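Local coordinates for Esterase/lipase (Uncultured bacterium, PDB 3K6K), which probably hydrolyses carboxylic ester bonds as a bacterial homologue of hormone-sensitive lipase with the alpha/beta hydrolase fold, at residues V58-T63 with L102-A107; P69-A74 with S95-L100; A80-Y85 with R139-T144. All coordinates share one frame; numbering follows the deposited sequence.

Contact 1. Residues V58-T63 with L102-A107; sequences VELTLT and LTTQLA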
# COMPACT_ATOMS: atom_id res chain seq x y z
N VAL A 58 18.07 25.91 0.71
CA VAL A 58 17.01 25.85 1.69
C VAL A 58 17.39 26.68 2.89
O VAL A 58 18.25 26.32 3.61
CB VAL A 58 16.58 24.40 2.13
CG1 VAL A 58 15.63 24.46 3.20
CG2 VAL A 58 15.97 23.67 1.04
N GLU A 59 16.69 27.78 3.09
CA GLU A 59 16.96 28.72 4.18
C GLU A 59 16.31 28.25 5.45
O GLU A 59 15.15 27.79 5.44
CB GLU A 59 16.56 30.16 3.81
CG GLU A 59 17.39 30.59 2.59
CD GLU A 59 17.15 32.00 2.05
OE1 GLU A 59 18.09 32.49 1.39
OE2 GLU A 59 16.07 32.63 2.25
N LEU A 60 17.07 28.36 6.53
CA LEU A 60 16.60 27.86 7.81
C LEU A 60 16.20 28.97 8.75
O LEU A 60 17.06 29.57 9.43
CB LEU A 60 17.66 26.95 8.47
CG LEU A 60 18.10 25.69 7.76
CD1 LEU A 60 19.27 24.94 8.48
CD2 LEU A 60 16.87 24.78 7.49
N THR A 61 14.90 29.20 8.87
CA THR A 61 14.41 30.25 9.77
C THR A 61 13.98 29.68 11.17
O THR A 61 13.17 28.73 11.27
CB THR A 61 13.35 31.04 9.05
OG1 THR A 61 13.89 31.51 7.80
CG2 THR A 61 12.86 32.22 9.86
N LEU A 62 14.54 30.22 12.24
CA LEU A 62 14.18 29.71 13.59
C LEU A 62 12.90 30.42 14.03
O LEU A 62 12.88 31.64 14.15
CB LEU A 62 15.31 29.91 14.64
CG LEU A 62 16.84 30.05 14.36
CD1 LEU A 62 17.67 29.66 15.63
CD2 LEU A 62 17.42 29.28 13.16
N THR A 63 11.79 29.70 14.20
CA THR A 63 10.56 30.41 14.54
C THR A 63 9.68 29.63 15.53
O THR A 63 10.20 28.78 16.27
CB THR A 63 9.80 30.98 13.28
OG1 THR A 63 8.59 31.59 13.70
CG2 THR A 63 9.46 29.89 12.26
N LEU A 102 16.56 15.07 5.94
CA LEU A 102 15.37 14.60 5.30
C LEU A 102 14.47 15.80 4.86
O LEU A 102 14.08 15.86 3.69
CB LEU A 102 14.67 13.62 6.22
CG LEU A 102 13.28 13.10 5.82
CD1 LEU A 102 13.13 12.88 4.34
CD2 LEU A 102 13.00 11.79 6.54
N THR A 103 14.18 16.73 5.79
CA THR A 103 13.14 17.78 5.62
C THR A 103 13.50 18.90 4.67
O THR A 103 12.62 19.48 4.03
CB THR A 103 12.69 18.41 6.96
OG1 THR A 103 13.78 19.12 7.59
CG2 THR A 103 12.18 17.34 7.90
N THR A 104 14.79 19.18 4.56
CA THR A 104 15.25 20.16 3.58
C THR A 104 15.03 19.62 2.20
O THR A 104 14.73 20.39 1.28
CB THR A 104 16.74 20.57 3.77
OG1 THR A 104 17.56 19.40 3.80
CG2 THR A 104 16.93 21.40 5.08
N GLN A 105 15.19 18.31 2.03
CA GLN A 105 14.84 17.69 0.73
C GLN A 105 13.32 17.79 0.51
O GLN A 105 12.88 18.20 -0.56
CB GLN A 105 15.35 16.23 0.57
CG GLN A 105 16.85 16.04 0.61
CD GLN A 105 17.57 16.71 -0.59
OE1 GLN A 105 18.82 16.90 -0.58
NE2 GLN A 105 16.80 17.06 -1.60
N LEU A 106 12.52 17.45 1.51
CA LEU A 106 11.06 17.57 1.34
C LEU A 106 10.75 19.01 0.87
O LEU A 106 9.99 19.20 -0.07
CB LEU A 106 10.34 17.14 2.60
CG LEU A 106 10.51 15.67 2.98
CD1 LEU A 106 9.95 15.39 4.39
CD2 LEU A 106 9.85 14.79 1.92
N ALA A 107 11.33 20.02 1.53
CA ALA A 107 11.04 21.43 1.18
C ALA A 107 11.45 21.82 -0.28
O ALA A 107 10.64 22.33 -1.04
CB ALA A 107 11.69 22.37 2.22
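Val58 and Leu60 meet the helix side chain of Thr104 where an edge strand of the alpha/beta hydrolase sheet, 59-65, runs beside helix 96-110. The closest side-chain pair is methyl to methyl, CG1 of Val58 standing 3.8 Å from CG2 of Thr104. The other branch of Val58 reaches the helix backbone, with CG2 3.5 Å from the carbonyl oxygen of Thr104. With CG1 anti to the backbone N (chi1 174°), one branch faces the Thr104 methyl and the other that residue's carbonyl oxygen. Leu60 adds a looser touch at the margin, its CD2 4.2 Å from the same Thr104 CG2, so this single methyl serves both residues.

Behind the methyl stands the polar branch of Thr104, whose two hydrogen bonds probably hold the rotation that leaves CG2 facing Val58 and Leu60. OG1 is flanked by both the backbone N and C of its own residue (chi1 53°), and from there it hydrogen-bonds to Leu100 O, one turn earlier in the helix, and to Ala55 N in the loop leading to the strand.

Contact 2. Residues P69-A74 with S95-L100; sequences PCIRQA and SPSTHL
Ile71 and Pro96 form the apolar part of this contact. The terminal methyl of the isoleucine, CD1, lies 3.6 Å from Pro96 CB, and its CG1 follows at 3.8 Å from the same carbon, so the longer branch of the side chain runs obliquely over one corner of the proline ring. That branch, CG1 with CD1 beyond it, is anti to the carbonyl carbon (chi1 -61°) and extended, which carries the methyl on to Ser97, where CD1 comes 3.8 Å from OG.

A second van der Waals contact joins Gln73 to Leu100. The leucine methyl CD2 rests against the carboxamide, 3.6 Å from OE1 and nearly as close to NE2, which places an apolar group beside a buried polar one.

The strand 69-74 and the short helical segment 96-100 run in roughly the same direction, 28° apart, with their axes 9.4 Å from each other at the closest. This is the start of helix 96-110, which follows strand 82-86 in the alpha/beta hydrolase fold and packs here on the antiparallel edge of the sheet.

Hydrogen bonds satisfy the buried amide of Gln73. A water donates to both Gln73 OE1 and Pro96 O, bridging strand and helix, while NE2 hydrogen-bonds to Thr103 OG1, further along the same helix; both ends of the carboxamide are thereby engaged, which probably sets its orientation. The helix start has bonds of its own. Ser95 is the N-cap, its OG accepting from Thr98 N at 3.2 Å in an almost straight bond (173°), and Thr98 OG1 donates back to Ser95 O at 2.7 Å. Glu46 of helix 38-49 bonds to the same Ser95 OG through OE2.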
# COMPACT_ATOMS: atom_id res chain seq x y z
N PRO A 69 8.41 25.78 19.31
CA PRO A 69 9.58 26.15 18.51
C PRO A 69 9.66 25.33 17.24
O PRO A 69 9.33 24.14 17.26
CB PRO A 69 10.79 25.80 19.43
CG PRO A 69 10.23 25.79 20.78
CD PRO A 69 8.80 25.23 20.61
N CYS A 70 10.05 25.96 16.15
CA CYS A 70 10.21 25.20 14.96
C CYS A 70 11.26 25.79 14.07
O CYS A 70 11.61 26.96 14.19
CB CYS A 70 8.85 25.04 14.24
SG CYS A 70 8.22 26.53 13.42
N ILE A 71 11.78 24.97 13.17
CA ILE A 71 12.64 25.46 12.13
C ILE A 71 11.83 25.46 10.85
O ILE A 71 11.42 24.40 10.37
CB ILE A 71 13.91 24.60 11.95
CG1 ILE A 71 14.75 24.60 13.22
CG2 ILE A 71 14.72 25.05 10.71
CD1 ILE A 71 15.97 23.62 13.10
N ARG A 72 11.59 26.66 10.32
CA ARG A 72 10.89 26.84 9.07
C ARG A 72 11.93 26.76 7.97
O ARG A 72 13.06 27.24 8.14
CB ARG A 72 10.20 28.20 9.08
CG ARG A 72 9.34 28.47 7.88
CD ARG A 72 8.57 29.80 7.96
NE ARG A 72 9.35 30.92 7.45
CZ ARG A 72 9.57 32.03 8.15
NH1 ARG A 72 9.05 32.17 9.38
NH2 ARG A 72 10.30 33.02 7.60
N GLN A 73 11.55 26.14 6.85
CA GLN A 73 12.50 25.73 5.82
C GLN A 73 11.85 25.90 4.46
O GLN A 73 10.70 25.46 4.23
CB GLN A 73 12.91 24.24 6.02
CG GLN A 73 13.22 23.85 7.47
CD GLN A 73 13.60 22.39 7.73
OE1 GLN A 73 13.43 21.90 8.87
NE2 GLN A 73 14.15 21.70 6.75
N ALA A 74 12.59 26.54 3.56
CA ALA A 74 12.10 26.85 2.23
C ALA A 74 13.18 27.47 1.33
O ALA A 74 14.15 28.11 1.81
CB ALA A 74 10.94 27.78 2.33
N SER A 95 15.00 15.93 16.67
CA SER A 95 14.70 17.37 16.73
C SER A 95 14.64 17.89 15.32
O SER A 95 15.04 17.21 14.38
CB SER A 95 15.82 18.09 17.47
OG SER A 95 17.04 18.04 16.70
N PRO A 96 14.16 19.12 15.15
CA PRO A 96 14.18 19.60 13.79
C PRO A 96 15.61 19.54 13.16
O PRO A 96 15.76 19.17 11.97
CB PRO A 96 13.65 21.01 13.95
CG PRO A 96 12.65 20.88 15.04
CD PRO A 96 13.27 19.94 16.02
N SER A 97 16.63 19.80 13.97
CA SER A 97 18.03 19.74 13.52
C SER A 97 18.48 18.39 13.08
O SER A 97 19.08 18.32 12.05
CB SER A 97 19.02 20.27 14.58
OG SER A 97 18.75 21.65 14.77
N THR A 98 18.26 17.34 13.87
CA THR A 98 18.63 15.99 13.44
C THR A 98 18.00 15.55 12.11
O THR A 98 18.48 14.59 11.54
CB THR A 98 18.16 14.95 14.41
OG1 THR A 98 16.75 15.15 14.70
CG2 THR A 98 18.97 15.03 15.68
N HIS A 99 16.91 16.20 11.66
CA HIS A 99 16.15 15.69 10.49
C HIS A 99 16.30 16.64 9.28
O HIS A 99 15.77 16.40 8.17
CB HIS A 99 14.69 15.39 10.87
CG HIS A 99 14.55 14.15 11.68
ND1 HIS A 99 13.71 13.10 11.31
CD2 HIS A 99 15.20 13.73 12.79
CE1 HIS A 99 13.83 12.12 12.20
NE2 HIS A 99 14.72 12.48 13.11
N LEU A 100 17.12 17.67 9.50
CA LEU A 100 17.37 18.58 8.44
C LEU A 100 17.64 17.87 7.19
O LEU A 100 17.08 18.29 6.17
CB LEU A 100 18.52 19.53 8.74
CG LEU A 100 17.96 20.47 9.78
CD1 LEU A 100 19.11 21.24 10.40
CD2 LEU A 100 16.98 21.38 9.13
O HOH W 1 13.67 19.11 10.37

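Contact 3. Residues A80-Y85 with R139-T144; sequences AAHILY and RALLKT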
# COMPACT_ATOMS: atom_id res chain seq x y z
N ALA A 80 2.95 28.32 -2.29
CA ALA A 80 2.22 28.67 -1.07
C ALA A 80 1.78 27.46 -0.24
O ALA A 80 1.08 27.61 0.74
CB ALA A 80 1.03 29.55 -1.38
N ALA A 81 2.21 26.27 -0.64
CA ALA A 81 2.00 25.05 0.17
C ALA A 81 2.81 25.06 1.49
O ALA A 81 3.92 25.59 1.56
CB ALA A 81 2.36 23.83 -0.67
N HIS A 82 2.25 24.50 2.54
CA HIS A 82 2.96 24.32 3.78
C HIS A 82 2.95 22.86 4.14
O HIS A 82 1.89 22.20 3.95
CB HIS A 82 2.26 25.11 4.88
CG HIS A 82 2.25 26.59 4.62
ND1 HIS A 82 3.21 27.44 5.13
CD2 HIS A 82 1.44 27.34 3.83
CE1 HIS A 82 2.97 28.67 4.69
NE2 HIS A 82 1.91 28.63 3.91
N ILE A 83 4.11 22.36 4.64
CA ILE A 83 4.25 21.04 5.20
C ILE A 83 4.52 21.20 6.70
O ILE A 83 5.47 21.86 7.12
CB ILE A 83 5.44 20.17 4.54
CG1 ILE A 83 5.33 20.12 3.00
CG2 ILE A 83 5.46 18.76 5.14
CD1 ILE A 83 6.51 19.46 2.28
N LEU A 84 3.69 20.58 7.52
CA LEU A 84 3.94 20.65 8.91
C LEU A 84 4.56 19.30 9.27
O LEU A 84 3.87 18.29 9.17
CB LEU A 84 2.61 20.83 9.65
CG LEU A 84 2.67 20.80 11.18
CD1 LEU A 84 3.81 21.77 11.64
CD2 LEU A 84 1.32 21.17 11.82
N TYR A 85 5.85 19.30 9.67
CA TYR A 85 6.64 18.07 9.87
C TYR A 85 6.89 17.67 11.36
O TYR A 85 7.34 18.49 12.16
CB TYR A 85 7.97 18.12 9.09
CG TYR A 85 8.61 16.75 8.98
CD1 TYR A 85 9.40 16.24 10.02
CD2 TYR A 85 8.39 15.93 7.84
CE1 TYR A 85 9.94 14.94 9.93
CE2 TYR A 85 8.91 14.67 7.74
CZ TYR A 85 9.69 14.16 8.78
OH TYR A 85 10.21 12.88 8.70
N ARG A 139 -3.21 24.32 14.45
CA ARG A 139 -4.17 25.42 14.66
C ARG A 139 -3.50 26.73 14.22
O ARG A 139 -4.03 27.49 13.36
CB ARG A 139 -4.59 25.46 16.13
CG ARG A 139 -5.81 26.32 16.48
CD ARG A 139 -6.19 26.05 17.98
NE ARG A 139 -7.64 25.92 18.19
CZ ARG A 139 -8.29 24.85 18.71
NH1 ARG A 139 -7.65 23.73 19.11
NH2 ARG A 139 -9.61 24.91 18.83
N ALA A 140 -2.29 26.95 14.71
CA ALA A 140 -1.57 28.15 14.37
C ALA A 140 -1.22 28.20 12.92
O ALA A 140 -1.18 29.27 12.31
CB ALA A 140 -0.32 28.28 15.22
N LEU A 141 -0.95 27.04 12.33
CA LEU A 141 -0.58 27.01 10.92
C LEU A 141 -1.81 27.27 9.99
O LEU A 141 -1.68 27.83 8.89
CB LEU A 141 0.19 25.68 10.65
CG LEU A 141 0.62 25.17 9.28
CD1 LEU A 141 1.60 26.10 8.52
CD2 LEU A 141 1.23 23.77 9.50
N LEU A 142 -2.99 26.84 10.43
CA LEU A 142 -4.24 27.14 9.70
C LEU A 142 -4.39 28.64 9.39
O LEU A 142 -4.65 29.01 8.24
CB LEU A 142 -5.45 26.59 10.45
CG LEU A 142 -5.65 25.07 10.34
CD1 LEU A 142 -6.60 24.54 11.37
CD2 LEU A 142 -6.15 24.73 8.97
N LYS A 143 -4.19 29.48 10.41
CA LYS A 143 -4.12 30.99 10.24
C LYS A 143 -2.99 31.50 9.33
O LYS A 143 -3.27 32.39 8.52
CB LYS A 143 -4.05 31.77 11.58
CG LYS A 143 -4.80 31.12 12.77
CD LYS A 143 -5.06 32.11 13.90
CE LYS A 143 -5.96 31.48 14.98
NZ LYS A 143 -6.41 32.47 16.01
N THR A 144 -1.75 30.99 9.47
CA THR A 144 -0.63 31.42 8.61
C THR A 144 -0.85 31.01 7.16
O THR A 144 -0.63 31.81 6.25
CB THR A 144 0.77 30.91 9.07
OG1 THR A 144 1.09 31.42 10.37
CG2 THR A 144 1.87 31.35 8.08
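Helix 129-145 packs on strand 82-86 of the alpha/beta hydrolase sheet through Leu141, which lies against His82 and Leu84. The helix runs nearly antiparallel to the strand, at 167°, with 10.5 Å between the axes of the two short segments. His82 and Leu84, two apart in the strand, both point toward the helix, and Leu141 divides its two methyls between them.

CD2 of Leu141 fits against Leu84, 3.3 Å from its CB and 3.5 Å from its CD2. Both distances are shorter than usual for carbon contacts, so the packing is tight at this point. The two leucine side chains lie alongside one another, pointing opposite ways. In Leu141 the CG is anti to the backbone N (chi1 173°), a rotation that helps to set CD2 beside the CB of Leu84. The other methyl, CD1, approaches His82, 3.8 Å from CB and 4.0 Å from CG, meeting the imidazole obliquely. Shortening this leucine to an alanine is likely to leave Leu84 CB and His82 CB without the methyls that now lie against them, opening a gap between helix and strand.

The imidazole is also held from the neighbouring strand: ND1 of His82 accepts a hydrogen bond from Trp115 NE1, and the two rings meet with their planes about 35° apart. Trp115 in turn touches Leu141 and Thr144, so the indole joins both sides of the contact. Ile151 of strand 151-156 also packs on Leu141. At the outer margin, Thr144 makes a more distant touch with the ring, its CG2 lying 4.5 Å from His82 CE1.

Contacts 1 and 2 lie side by side, their centres about 6 Å apart, joining helix 96-110 to the adjacent strands 59-65 and 68-74; contact 2 is nested within the chain loop that contact 1 closes. A probable hydrogen bond of 2.8 Å from Thr63 N to Cys70 O couples them, and Thr104 CG2 packs 3.3 Å from Gln73 NE2. The centre of contact 3 lies about 14 Å from those of contacts 1 and 2, and it reaches the same sheet. Tyr85 connects it to contact 1, its CE2 packing 3.6 Å from Leu106 CD1. The hydroxyl of Tyr85 also bonds to Asp156, the residue before Ser157, the probable nucleophile of a Ser157-His281-Glu251 triad.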